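Local coordinates for cellulase (Xanthomonas axonopodis pv. citri, PDB 4W7W), which probably hydrolyses the beta-1,4-glucosidic bonds of cellulose and cello-oligosaccharides, as a family 5 glycoside hydrolase built on an (alpha/beta)8 barrel, at residues Y47-A52 with I66-L71; P77-P82 with S123-G128; K93-A98 with K145-G150; A223-D228 with E246-F251; G265-A270 with G281-M286. One frame throughout, in Å; residues are numbered along the deposited sequence.

In the fold
The five contacts sample one closed eight-stranded parallel barrel. Four reach its sheet: contact 1 through strand 65-70, contact 3 through strand 147-150, and contacts 4 and 5 through the neighbouring strands 219-226 and 262-268. Contact 2 stands apart at the surface, about 22 Å from the chain's centre, joining a loop to the start of helix 127-141. Contacts 4 and 5 are closest, centres about 8 Å apart; contacts 3 and 4 lie on opposite sides of the chain's centre, about 27 Å apart. Along the chain contact 1 comes first, 2 and 3 interleave, and 4 and 5 follow. The Arg67 to Glu266 salt bridge ties strand 65-70 to strand 262-268 across the barrel interior, near the glycan.

Contact 1: residues Y47-A52 with I66-L71; sequences YTYPAA and IRLPFL
Leu68 and Phe70, on strand 65-70, meet Tyr49 and Pro50 of the loop that leads into helix 52-60, and the contact between them is almost wholly apolar. Leu68 divides its two methyls between the loop residues. CD1 of Leu68 lies against the proline ring, 3.6 Å from Pro50 CG and only slightly farther from CD, while CD2 of Leu68 rests 4.0 Å from Tyr49 CE2. The leucine and tyrosine side chains run nearly perpendicular to each other. Leu68 reaches the loop because its CG is anti to the backbone N (chi1 -176°), which sends the branch off the strand.

The polar end of Tyr49 makes a contact of another kind. Its hydroxyl comes up obliquely to the start of the Phe70 side chain, with Tyr49 OH 3.5 Å from Phe70 CB, a van der Waals approach. The hydrogen bond of this hydroxyl goes elsewhere, to Gln87 OE1. The phenol is therefore held at its tip while the CE2 side of its ring rests on Leu68 CD2.

Around these residues, Tyr49 and Pro50 also touch Ser94 of helix 85-100, and Leu68 and Phe70 pack on strand 104-109. A loop thus closes over a seam between strand and helix, the layered hydrophobic packing outside the strands that characterises an (alpha/beta)8 barrel.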
# COMPACT_ATOMS: atom_id res chain seq x y z
N TYR A 47 -0.81 -7.40 17.94
CA TYR A 47 -0.94 -6.35 16.94
C TYR A 47 -1.62 -5.18 17.59
O TYR A 47 -2.20 -5.30 18.68
CB TYR A 47 -1.74 -6.86 15.74
CG TYR A 47 -3.20 -7.12 16.01
CD1 TYR A 47 -3.62 -8.37 16.46
CD2 TYR A 47 -4.16 -6.16 15.78
CE1 TYR A 47 -4.96 -8.64 16.68
CE2 TYR A 47 -5.50 -6.42 16.00
CZ TYR A 47 -5.90 -7.65 16.46
OH TYR A 47 -7.24 -7.87 16.65
N THR A 48 -1.55 -4.03 16.93
CA THR A 48 -2.19 -2.84 17.43
C THR A 48 -2.66 -2.00 16.26
O THR A 48 -2.10 -2.08 15.18
CB THR A 48 -1.22 -2.02 18.30
OG1 THR A 48 -1.93 -0.96 18.92
CG2 THR A 48 -0.06 -1.45 17.48
N TYR A 49 -3.70 -1.21 16.50
CA TYR A 49 -4.09 -0.15 15.59
C TYR A 49 -3.39 1.14 16.00
O TYR A 49 -2.86 1.24 17.10
CB TYR A 49 -5.63 -0.03 15.52
CG TYR A 49 -6.21 -1.00 14.52
CD1 TYR A 49 -6.22 -2.36 14.77
CD2 TYR A 49 -6.69 -0.56 13.31
CE1 TYR A 49 -6.68 -3.26 13.83
CE2 TYR A 49 -7.15 -1.46 12.35
CZ TYR A 49 -7.15 -2.80 12.62
OH TYR A 49 -7.61 -3.67 11.65
N PRO A 50 -3.37 2.14 15.11
CA PRO A 50 -2.61 3.34 15.43
C PRO A 50 -3.29 4.16 16.52
O PRO A 50 -4.50 4.05 16.74
CB PRO A 50 -2.59 4.12 14.11
CG PRO A 50 -3.03 3.14 13.04
CD PRO A 50 -3.92 2.17 13.75
N ALA A 51 -2.51 4.98 17.19
CA ALA A 51 -3.06 5.94 18.12
C ALA A 51 -3.65 7.09 17.32
O ALA A 51 -3.12 7.44 16.26
CB ALA A 51 -1.97 6.49 19.04
N ALA A 52 -4.68 7.73 17.85
CA ALA A 52 -5.23 8.90 17.17
C ALA A 52 -4.16 9.98 16.98
O ALA A 52 -4.16 10.68 15.96
CB ALA A 52 -6.39 9.47 17.96
N ILE A 66 -2.99 8.19 4.86
CA ILE A 66 -2.48 7.13 5.71
C ILE A 66 -2.80 5.79 5.04
O ILE A 66 -3.96 5.53 4.70
CB ILE A 66 -3.15 7.17 7.08
CG1 ILE A 66 -2.80 8.48 7.82
CG2 ILE A 66 -2.78 5.94 7.90
CD1 ILE A 66 -1.35 8.71 8.11
N ARG A 67 -1.77 4.97 4.84
CA ARG A 67 -1.98 3.58 4.44
C ARG A 67 -2.01 2.72 5.70
O ARG A 67 -1.12 2.84 6.54
CB ARG A 67 -0.90 3.13 3.45
CG ARG A 67 -1.08 1.70 2.93
CD ARG A 67 -0.21 1.47 1.72
NE ARG A 67 -0.30 0.15 1.11
CZ ARG A 67 0.56 -0.85 1.29
NH1 ARG A 67 1.52 -0.80 2.20
NH2 ARG A 67 0.46 -1.92 0.53
N LEU A 68 -3.07 1.93 5.83
CA LEU A 68 -3.34 1.15 7.03
C LEU A 68 -3.33 -0.34 6.71
O LEU A 68 -4.33 -0.91 6.26
CB LEU A 68 -4.70 1.54 7.60
CG LEU A 68 -5.06 0.87 8.92
CD1 LEU A 68 -4.22 1.44 10.06
CD2 LEU A 68 -6.54 1.01 9.21
N PRO A 69 -2.18 -0.99 6.92
CA PRO A 69 -2.13 -2.46 6.80
C PRO A 69 -3.03 -3.13 7.84
O PRO A 69 -3.04 -2.73 9.00
CB PRO A 69 -0.67 -2.77 7.12
CG PRO A 69 0.08 -1.53 6.75
CD PRO A 69 -0.84 -0.41 7.16
N PHE A 70 -3.73 -4.17 7.41
CA PHE A 70 -4.42 -5.06 8.33
C PHE A 70 -4.52 -6.42 7.65
O PHE A 70 -4.26 -6.56 6.45
CB PHE A 70 -5.80 -4.53 8.74
CG PHE A 70 -6.74 -4.38 7.59
CD1 PHE A 70 -6.74 -3.21 6.88
CD2 PHE A 70 -7.59 -5.40 7.20
CE1 PHE A 70 -7.57 -3.02 5.81
CE2 PHE A 70 -8.42 -5.24 6.11
CZ PHE A 70 -8.42 -4.04 5.42
N LEU A 71 -4.83 -7.44 8.44
CA LEU A 71 -4.84 -8.81 7.90
C LEU A 71 -6.21 -9.30 7.49
O LEU A 71 -7.22 -9.17 8.23
CB LEU A 71 -4.31 -9.82 8.91
CG LEU A 71 -2.88 -9.59 9.37
CD1 LEU A 71 -2.45 -10.76 10.23
CD2 LEU A 71 -1.94 -9.42 8.18

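Contact 2: residues P77-P82 with S123-G128; sequences PELNGP and SDVPAG
With its CG anti to the carbonyl carbon (chi1 -71°) and its chain extended beyond (chi2 177°), Leu79 stretches CD1 out of its own loop to the backbone of Asp124 and the side chain of Val125. The loop is shaped by a type II beta turn from Glu78 to Gly81, closed by the bond from Gly81 N to Glu78 O at 2.9 Å. Leu79 and Asn80 hold the two corner positions of this turn, and Asn80 takes the positive phi (66°) expected at the second corner. Both side chains point toward segment 123-128, which runs into helix 127-141.

In the (alpha/beta)8 barrel this is a meeting of two connections at the surface: the one between helices 72-75 and 85-100, and the one that precedes helix 127-141. Leu79 does most of the work. Its CD1 is 4.4 Å from Val125 CG2, a loose methyl contact, and both residues also touch Trp72 and Tyr115, which complete a small apolar cluster at this corner of the fold. Asn80 approaches the first turn of the helix without bonding to it, its ND2 remaining 4.3 Å from Gly128 O. The backbone carbonyl of Asn80 bonds instead to Arg136 NH2, farther along that helix. The tightest approach across the pair is one of methyl to carbonyl, Leu79 CD1 to Asp124 O at 3.4 Å.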
# COMPACT_ATOMS: atom_id res chain seq x y z
N PRO A 77 -12.46 -13.99 9.46
CA PRO A 77 -11.83 -15.20 10.01
C PRO A 77 -12.18 -16.51 9.32
O PRO A 77 -11.52 -17.52 9.57
CB PRO A 77 -12.29 -15.22 11.48
CG PRO A 77 -12.83 -13.88 11.76
CD PRO A 77 -13.22 -13.24 10.48
N GLU A 78 -13.19 -16.50 8.45
CA GLU A 78 -13.48 -17.65 7.59
C GLU A 78 -13.67 -17.14 6.19
O GLU A 78 -14.38 -16.15 5.98
CB GLU A 78 -14.74 -18.35 8.05
CG GLU A 78 -14.60 -19.04 9.39
CD GLU A 78 -13.71 -20.28 9.34
OE1 GLU A 78 -13.48 -20.82 8.22
OE2 GLU A 78 -13.24 -20.71 10.41
N LEU A 79 -13.05 -17.81 5.22
CA LEU A 79 -13.23 -17.41 3.83
C LEU A 79 -14.71 -17.43 3.48
O LEU A 79 -15.46 -18.31 3.90
CB LEU A 79 -12.47 -18.35 2.90
CG LEU A 79 -10.96 -18.23 2.92
CD1 LEU A 79 -10.36 -19.28 2.00
CD2 LEU A 79 -10.49 -16.83 2.54
N ASN A 80 -15.10 -16.41 2.72
CA ASN A 80 -16.48 -16.23 2.30
C ASN A 80 -17.46 -15.95 3.42
O ASN A 80 -18.67 -15.89 3.18
CB ASN A 80 -16.95 -17.40 1.41
CG ASN A 80 -16.08 -17.55 0.18
OD1 ASN A 80 -15.52 -18.61 -0.08
ND2 ASN A 80 -15.95 -16.48 -0.56
N GLY A 81 -16.96 -15.71 4.63
CA GLY A 81 -17.82 -15.52 5.79
C GLY A 81 -17.95 -14.07 6.22
O GLY A 81 -17.37 -13.18 5.62
N PRO A 82 -18.71 -13.84 7.28
CA PRO A 82 -18.94 -12.49 7.75
C PRO A 82 -17.67 -11.80 8.22
O PRO A 82 -16.72 -12.45 8.67
CB PRO A 82 -19.91 -12.66 8.92
CG PRO A 82 -19.72 -14.07 9.36
CD PRO A 82 -19.41 -14.84 8.11
N SER A 123 -6.67 -24.54 -4.59
CA SER A 123 -7.98 -25.01 -4.17
C SER A 123 -8.38 -24.42 -2.82
O SER A 123 -9.56 -24.14 -2.61
CB SER A 123 -8.03 -26.55 -4.10
OG SER A 123 -6.96 -27.06 -3.33
N ASP A 124 -7.40 -24.20 -1.95
CA ASP A 124 -7.62 -23.68 -0.60
C ASP A 124 -8.16 -22.25 -0.61
O ASP A 124 -8.99 -21.89 0.22
CB ASP A 124 -6.30 -23.67 0.19
CG ASP A 124 -5.74 -25.05 0.39
OD1 ASP A 124 -6.17 -25.72 1.35
OD2 ASP A 124 -4.86 -25.47 -0.40
N VAL A 125 -7.69 -21.44 -1.56
CA VAL A 125 -8.03 -20.02 -1.62
C VAL A 125 -8.33 -19.60 -3.06
O VAL A 125 -7.49 -19.05 -3.76
CB VAL A 125 -6.90 -19.13 -1.04
CG1 VAL A 125 -7.38 -17.70 -0.88
CG2 VAL A 125 -6.38 -19.68 0.28
N PRO A 126 -9.56 -19.87 -3.52
CA PRO A 126 -9.95 -19.44 -4.87
C PRO A 126 -9.96 -17.92 -5.00
O PRO A 126 -10.20 -17.21 -4.01
CB PRO A 126 -11.36 -20.02 -5.03
CG PRO A 126 -11.44 -21.11 -4.02
CD PRO A 126 -10.64 -20.61 -2.85
N ALA A 127 -9.70 -17.42 -6.21
CA ALA A 127 -9.75 -15.97 -6.46
C ALA A 127 -11.06 -15.34 -6.02
O ALA A 127 -11.09 -14.18 -5.57
CB ALA A 127 -9.44 -15.66 -7.93
N GLY A 128 -12.15 -16.10 -6.13
CA GLY A 128 -13.43 -15.57 -5.71
C GLY A 128 -13.48 -15.20 -4.24
O GLY A 128 -14.26 -14.33 -3.86

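Contact 3: residues K93-A98 with K145-G150; sequences KSLEAA and KAVIFG
Leu95 overlaps the side chain of Val147 with both of its methyls at once. Val147 CG2 sits before the leucine fork, 3.6 Å from Leu95 CD1 and 3.7 Å from Leu95 CD2, so a single methyl of the strand residue fits against two of the helix residue. The side chains stand nearly square to each other, which allows one branch end to meet the other without the chains lying alongside. Leu95 CD1 has a further neighbour in the residue just before the strand: Ala146 CB lies 4.1 Å from it, extending the apolar patch by one methyl.

The torsions account for the fit. Leu95 holds CG anti to its backbone N (chi1 178°), carrying the fork from helix 85-100 toward the barrel wall. In Val147 the CG1 branch takes the corresponding anti position (chi1 177°), leaving CG2 anti to the carbonyl carbon, and it is CG2 that turns to the helix.

Helix 85-100 follows strand 65-70 and precedes strand 104-109, yet here it reaches the next strand of the sheet, 147-150. Leu95 also touches Leu105 of strand 104-109, and Phe141 of helix 127-141 touches both Leu95 and Val147. Leu95 therefore belongs to the layer between the parallel strands and the surrounding helices of the barrel. With only saturated carbon meeting across the pair, cohesion here probably comes from dispersion and the burial of apolar surface, and it depends on shape rather than on directed bonds.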
# COMPACT_ATOMS: atom_id res chain seq x y z
N LYS A 93 -12.66 3.08 13.58
CA LYS A 93 -12.09 4.03 14.53
C LYS A 93 -10.90 4.77 13.91
O LYS A 93 -10.77 6.00 14.05
CB LYS A 93 -11.71 3.29 15.81
CG LYS A 93 -11.09 4.13 16.89
CD LYS A 93 -10.91 3.33 18.18
CE LYS A 93 -10.11 4.07 19.23
NZ LYS A 93 -9.65 3.14 20.28
N SER A 94 -10.03 4.05 13.20
CA SER A 94 -8.96 4.71 12.46
C SER A 94 -9.51 5.67 11.41
O SER A 94 -8.95 6.75 11.20
CB SER A 94 -8.03 3.68 11.79
OG SER A 94 -7.33 2.92 12.76
N LEU A 95 -10.58 5.28 10.73
CA LEU A 95 -11.19 6.15 9.74
C LEU A 95 -11.71 7.44 10.38
O LEU A 95 -11.56 8.51 9.78
CB LEU A 95 -12.30 5.42 9.02
CG LEU A 95 -13.08 6.23 7.98
CD1 LEU A 95 -12.18 6.83 6.91
CD2 LEU A 95 -14.14 5.34 7.38
N GLU A 96 -12.31 7.36 11.56
CA GLU A 96 -12.73 8.58 12.24
C GLU A 96 -11.56 9.52 12.45
O GLU A 96 -11.68 10.73 12.26
CB GLU A 96 -13.41 8.28 13.59
CG GLU A 96 -14.79 7.65 13.49
CD GLU A 96 -15.58 7.65 14.79
OE1 GLU A 96 -15.30 8.49 15.70
OE2 GLU A 96 -16.51 6.82 14.85
N ALA A 97 -10.42 8.97 12.87
CA ALA A 97 -9.25 9.80 13.12
C ALA A 97 -8.73 10.41 11.82
O ALA A 97 -8.38 11.61 11.78
CB ALA A 97 -8.16 8.99 13.78
N ALA A 98 -8.66 9.61 10.76
CA ALA A 98 -8.23 10.14 9.46
C ALA A 98 -9.14 11.27 9.02
O ALA A 98 -8.68 12.34 8.66
CB ALA A 98 -8.19 9.03 8.42
N LYS A 145 -15.95 8.86 1.29
CA LYS A 145 -15.05 9.46 0.29
C LYS A 145 -13.56 9.46 0.69
O LYS A 145 -12.65 9.56 -0.14
CB LYS A 145 -15.50 10.89 -0.06
CG LYS A 145 -16.68 10.94 -1.01
CD LYS A 145 -17.00 12.36 -1.46
CE LYS A 145 -17.52 12.39 -2.89
NZ LYS A 145 -16.41 12.28 -3.88
N ALA A 146 -13.32 9.37 1.97
CA ALA A 146 -11.96 9.30 2.47
C ALA A 146 -11.31 7.93 2.26
O ALA A 146 -10.09 7.83 2.41
CB ALA A 146 -11.93 9.65 3.95
N VAL A 147 -12.09 6.90 1.96
CA VAL A 147 -11.55 5.54 1.94
C VAL A 147 -11.10 5.14 0.54
O VAL A 147 -11.84 5.32 -0.44
CB VAL A 147 -12.59 4.55 2.49
CG1 VAL A 147 -12.05 3.13 2.41
CG2 VAL A 147 -12.95 4.90 3.92
N ILE A 148 -9.89 4.59 0.49
CA ILE A 148 -9.28 4.06 -0.73
C ILE A 148 -9.07 2.56 -0.51
O ILE A 148 -8.68 2.14 0.59
CB ILE A 148 -7.93 4.78 -0.99
CG1 ILE A 148 -8.17 6.27 -1.25
CG2 ILE A 148 -7.18 4.13 -2.12
CD1 ILE A 148 -6.91 7.11 -1.19
N PHE A 149 -9.35 1.75 -1.54
CA PHE A 149 -9.29 0.29 -1.39
C PHE A 149 -7.95 -0.23 -1.95
O PHE A 149 -7.75 -0.26 -3.16
CB PHE A 149 -10.45 -0.37 -2.12
CG PHE A 149 -11.81 0.06 -1.64
CD1 PHE A 149 -12.08 0.39 -0.32
CD2 PHE A 149 -12.87 0.08 -2.52
CE1 PHE A 149 -13.36 0.74 0.07
CE2 PHE A 149 -14.15 0.43 -2.13
CZ PHE A 149 -14.40 0.74 -0.82
N GLY A 150 -7.06 -0.65 -1.05
CA GLY A 150 -5.78 -1.25 -1.44
C GLY A 150 -5.92 -2.75 -1.54
O GLY A 150 -5.77 -3.48 -0.55

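Contact 4: residues A223-D228 with E246-F251; sequences AHQYLD and EKLQGF. With BGC (beta-D-glucopyranose), chain C.
Strand 219-226 and helix 243-258 form the first two elements of a beta-alpha-beta unit of the barrel, running nearly antiparallel at 161° with their axes 9.6 Å apart. At one end Ala223 CB stands over one face of the Phe251 ring, a CH-pi contact with the methyl 3.9 Å from the ring centroid and 17° off the normal. Farther along, Gln225 lays its amide against the Lys247 stem, Gln225 CD being 3.7 Å from Lys247 CB, and its own CB meets Leu248 CD2 at 4.1 Å. A bend at chi2 (62°) folds the glutamine back so that NE2 of Gln225 donates to Tyr226 O at 2.9 Å, while OE1 accepts from His194 N. Both ends of the buried amide are thus engaged, fixing its rotation.

Alternate residues of the strand serve the two sides of the barrel wall: Ala223 and Gln225 turn to the helix, and His224 turns away from it. Tyr226 belongs to the glycan pocket, its CD2 3.6 Å from O6 of a bound beta-D-glucopyranose, which is also hydrogen-bonded to Glu154 OE1 and Tyr231 O. The Tyr226 hydroxyl is hydrogen-bonded to Glu266 OE1.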
# COMPACT_ATOMS: atom_id res chain seq x y z
N ALA A 223 2.52 0.41 -7.07
CA ALA A 223 3.85 -0.18 -7.16
C ALA A 223 4.59 0.12 -5.85
O ALA A 223 4.24 1.07 -5.14
CB ALA A 223 4.63 0.36 -8.34
N HIS A 224 5.57 -0.72 -5.54
CA HIS A 224 6.46 -0.51 -4.40
C HIS A 224 7.87 -0.41 -4.92
O HIS A 224 8.20 -1.00 -5.93
CB HIS A 224 6.39 -1.67 -3.40
CG HIS A 224 5.05 -1.81 -2.75
ND1 HIS A 224 4.80 -2.74 -1.77
CD2 HIS A 224 3.90 -1.12 -2.92
CE1 HIS A 224 3.54 -2.63 -1.39
NE2 HIS A 224 2.98 -1.64 -2.06
N GLN A 225 8.72 0.35 -4.23
CA GLN A 225 10.11 0.45 -4.67
C GLN A 225 11.04 0.70 -3.50
O GLN A 225 10.98 1.71 -2.82
CB GLN A 225 10.31 1.55 -5.72
CG GLN A 225 11.68 1.51 -6.37
CD GLN A 225 11.91 0.22 -7.11
OE1 GLN A 225 11.12 -0.14 -7.98
NE2 GLN A 225 12.98 -0.48 -6.80
N TYR A 226 11.94 -0.26 -3.32
CA TYR A 226 13.05 -0.16 -2.36
C TYR A 226 14.36 -0.12 -3.13
O TYR A 226 14.42 -0.47 -4.31
CB TYR A 226 12.98 -1.33 -1.38
CG TYR A 226 11.77 -1.26 -0.46
CD1 TYR A 226 11.80 -0.50 0.70
CD2 TYR A 226 10.59 -1.94 -0.76
CE1 TYR A 226 10.70 -0.43 1.54
CE2 TYR A 226 9.49 -1.86 0.09
CZ TYR A 226 9.55 -1.10 1.25
OH TYR A 226 8.50 -0.99 2.12
N LEU A 227 15.42 0.36 -2.47
CA LEU A 227 16.62 0.77 -3.18
C LEU A 227 17.87 -0.04 -2.84
O LEU A 227 18.96 0.31 -3.28
CB LEU A 227 16.90 2.26 -2.93
CG LEU A 227 15.84 3.28 -3.36
CD1 LEU A 227 16.39 4.69 -3.35
CD2 LEU A 227 15.17 2.94 -4.68
N ASP A 228 17.72 -1.09 -2.06
CA ASP A 228 18.81 -2.03 -1.84
C ASP A 228 18.98 -2.99 -3.05
O ASP A 228 18.22 -2.89 -4.02
CB ASP A 228 18.69 -2.74 -0.47
CG ASP A 228 17.41 -3.52 -0.28
OD1 ASP A 228 16.42 -3.31 -1.02
OD2 ASP A 228 17.38 -4.34 0.67
N GLU A 246 15.53 6.16 -11.16
CA GLU A 246 15.81 5.25 -12.26
C GLU A 246 14.82 4.09 -12.34
O GLU A 246 14.32 3.77 -13.42
CB GLU A 246 17.23 4.72 -12.18
CG GLU A 246 18.25 5.80 -12.51
CD GLU A 246 19.67 5.47 -12.08
OE1 GLU A 246 19.91 4.33 -11.64
OE2 GLU A 246 20.54 6.37 -12.20
N LYS A 247 14.54 3.48 -11.20
CA LYS A 247 13.68 2.31 -11.15
C LYS A 247 12.21 2.64 -11.32
O LYS A 247 11.42 1.74 -11.61
CB LYS A 247 13.93 1.54 -9.86
CG LYS A 247 15.32 0.93 -9.74
CD LYS A 247 15.70 0.05 -10.92
CE LYS A 247 17.13 -0.41 -10.82
NZ LYS A 247 17.52 -1.29 -11.97
N LEU A 248 11.83 3.90 -11.17
CA LEU A 248 10.45 4.32 -11.42
C LEU A 248 10.16 4.63 -12.88
O LEU A 248 8.99 4.71 -13.26
CB LEU A 248 10.11 5.56 -10.60
CG LEU A 248 10.16 5.41 -9.07
CD1 LEU A 248 9.69 6.70 -8.43
CD2 LEU A 248 9.30 4.25 -8.58
N GLN A 249 11.18 4.80 -13.72
CA GLN A 249 10.97 5.31 -15.07
C GLN A 249 10.11 4.40 -15.94
O GLN A 249 9.24 4.88 -16.65
CB GLN A 249 12.29 5.61 -15.79
CG GLN A 249 13.00 6.81 -15.22
CD GLN A 249 14.13 7.28 -16.10
OE1 GLN A 249 14.15 7.01 -17.31
NE2 GLN A 249 15.04 8.00 -15.52
N GLY A 250 10.41 3.10 -15.97
CA GLY A 250 9.67 2.20 -16.85
C GLY A 250 8.18 2.10 -16.51
O GLY A 250 7.33 2.13 -17.39
N PHE A 251 7.90 2.02 -15.21
CA PHE A 251 6.54 2.02 -14.71
C PHE A 251 5.84 3.33 -15.03
O PHE A 251 4.69 3.32 -15.48
CB PHE A 251 6.57 1.73 -13.21
CG PHE A 251 5.22 1.77 -12.54
CD1 PHE A 251 4.28 0.78 -12.76
CD2 PHE A 251 4.89 2.80 -11.68
CE1 PHE A 251 3.06 0.82 -12.11
CE2 PHE A 251 3.67 2.85 -11.04
CZ PHE A 251 2.76 1.84 -11.26
C2 BGC C . 10.49 -9.40 0.35
C3 BGC C . 9.24 -8.81 1.00
C4 BGC C . 9.19 -7.30 0.82
C5 BGC C . 9.39 -6.94 -0.65
C6 BGC C . 9.53 -5.44 -0.85
C1 BGC C . 10.56 -8.94 -1.09
O2 BGC C . 10.47 -10.83 0.38
O3 BGC C . 9.24 -9.13 2.39
O4 BGC C . 7.97 -6.77 1.34
O5 BGC C . 10.59 -7.52 -1.14
O6 BGC C . 9.78 -5.13 -2.22

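Contact 5: residues G265-A270 with G281-M286; sequences GEFATA and GMLTYM
The end of strand 262-268, weakly bonded here, and helix 273-288 stay well apart, Phe267 and Met282 being nearest at 9.8 Å between their CA atoms, so long side chains must bridge the gap. Phe267 does so from the strand. Its CG lies between the backbone N and the carbonyl carbon (chi1 68°), and the ring extends outward to the helix, where Met282 and Leu283 meet different atoms of the ring.

Met282 provides a Met-aromatic contact. Its sulfur approaches obliquely, 4.1 Å from Phe267 CD2, and lies 68° off the ring normal as seen from the centroid, 5.3 Å away. Met282 and Phe267 run past each other antiparallel, a course set for the methionine by its chi1 of 77°, which places CG between the backbone N and the carbonyl carbon and carries SD to the ring. Leu283 reaches the far part of the ring, with its CD2 3.9 Å from Phe267 CZ and equally near CE2, and lies athwart the phenylalanine side chain.

These residues join the first two elements of the beta-alpha-beta unit made by strand 262-268, helix 273-288 and strand 293-301, and the third element takes part as well. Trp298 of that last strand meets the Phe267 ring edge-to-face, Trp296 meets it at a steep angle, and Trp296 also touches Leu283. Two residues before Phe267 the backbone contributes too, Gly265 O being hydrogen-bonded to Thr297 OG1 of that same strand.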
# COMPACT_ATOMS: atom_id res chain seq x y z
N GLY A 265 2.89 2.73 -3.14
CA GLY A 265 2.29 2.32 -1.85
C GLY A 265 3.28 2.05 -0.74
O GLY A 265 2.93 2.14 0.44
N GLU A 266 4.51 1.69 -1.12
CA GLU A 266 5.61 1.58 -0.18
C GLU A 266 6.89 1.99 -0.87
O GLU A 266 7.13 1.63 -2.03
CB GLU A 266 5.84 0.16 0.35
CG GLU A 266 4.69 -0.41 1.13
CD GLU A 266 4.99 -1.77 1.72
OE1 GLU A 266 6.18 -2.20 1.77
OE2 GLU A 266 4.01 -2.44 2.13
N PHE A 267 7.74 2.66 -0.11
CA PHE A 267 9.12 2.97 -0.48
C PHE A 267 9.77 3.41 0.81
O PHE A 267 9.09 3.82 1.75
CB PHE A 267 9.23 4.05 -1.57
CG PHE A 267 8.82 5.46 -1.13
CD1 PHE A 267 7.51 5.75 -0.77
CD2 PHE A 267 9.74 6.48 -1.08
CE1 PHE A 267 7.14 7.02 -0.39
CE2 PHE A 267 9.38 7.75 -0.72
CZ PHE A 267 8.08 8.03 -0.37
N ALA A 268 11.09 3.34 0.86
CA ALA A 268 11.84 3.77 2.04
C ALA A 268 13.28 3.92 1.65
O ALA A 268 13.76 3.26 0.71
CB ALA A 268 11.73 2.77 3.17
N THR A 269 13.98 4.74 2.42
CA THR A 269 15.42 4.95 2.34
C THR A 269 15.94 5.09 3.76
O THR A 269 15.23 5.57 4.65
CB THR A 269 15.74 6.21 1.50
OG1 THR A 269 15.05 7.34 2.03
CG2 THR A 269 15.33 6.02 0.06
N ALA A 270 17.18 4.68 3.97
CA ALA A 270 17.80 4.77 5.28
C ALA A 270 18.44 6.12 5.50
O ALA A 270 18.56 6.94 4.59
CB ALA A 270 18.82 3.66 5.44
N GLY A 281 15.74 12.60 -4.95
CA GLY A 281 15.60 12.38 -6.38
C GLY A 281 14.30 11.70 -6.76
O GLY A 281 13.66 12.05 -7.76
N MET A 282 13.89 10.70 -5.99
CA MET A 282 12.67 9.98 -6.32
C MET A 282 11.43 10.80 -6.01
O MET A 282 10.47 10.77 -6.79
CB MET A 282 12.71 8.57 -5.73
CG MET A 282 12.43 8.42 -4.28
SD MET A 282 12.82 6.71 -3.78
CE MET A 282 11.68 5.76 -4.77
N LEU A 283 11.45 11.59 -4.94
CA LEU A 283 10.33 12.48 -4.63
C LEU A 283 10.19 13.58 -5.68
O LEU A 283 9.09 13.90 -6.13
CB LEU A 283 10.50 13.06 -3.24
CG LEU A 283 10.44 12.06 -2.09
CD1 LEU A 283 10.81 12.73 -0.79
CD2 LEU A 283 9.07 11.45 -1.96
N THR A 284 11.33 14.14 -6.10
CA THR A 284 11.35 15.12 -7.17
C THR A 284 10.84 14.52 -8.48
O THR A 284 10.04 15.15 -9.21
CB THR A 284 12.77 15.68 -7.34
OG1 THR A 284 13.13 16.39 -6.16
CG2 THR A 284 12.86 16.60 -8.55
N TYR A 285 11.26 13.29 -8.76
CA TYR A 285 10.83 12.61 -9.99
C TYR A 285 9.31 12.43 -10.02
O TYR A 285 8.65 12.70 -11.04
CB TYR A 285 11.53 11.26 -10.14
CG TYR A 285 11.13 10.54 -11.39
CD1 TYR A 285 11.78 10.77 -12.59
CD2 TYR A 285 10.08 9.63 -11.40
CE1 TYR A 285 11.40 10.13 -13.76
CE2 TYR A 285 9.68 9.01 -12.57
CZ TYR A 285 10.35 9.26 -13.74
OH TYR A 285 9.93 8.63 -14.88
N MET A 286 8.72 12.00 -8.91
CA MET A 286 7.27 11.82 -8.89
C MET A 286 6.54 13.15 -9.07
O MET A 286 5.55 13.20 -9.79
CB MET A 286 6.83 11.07 -7.64
CG MET A 286 7.20 9.59 -7.70
SD MET A 286 6.60 8.63 -6.29
CE MET A 286 7.76 9.15 -5.05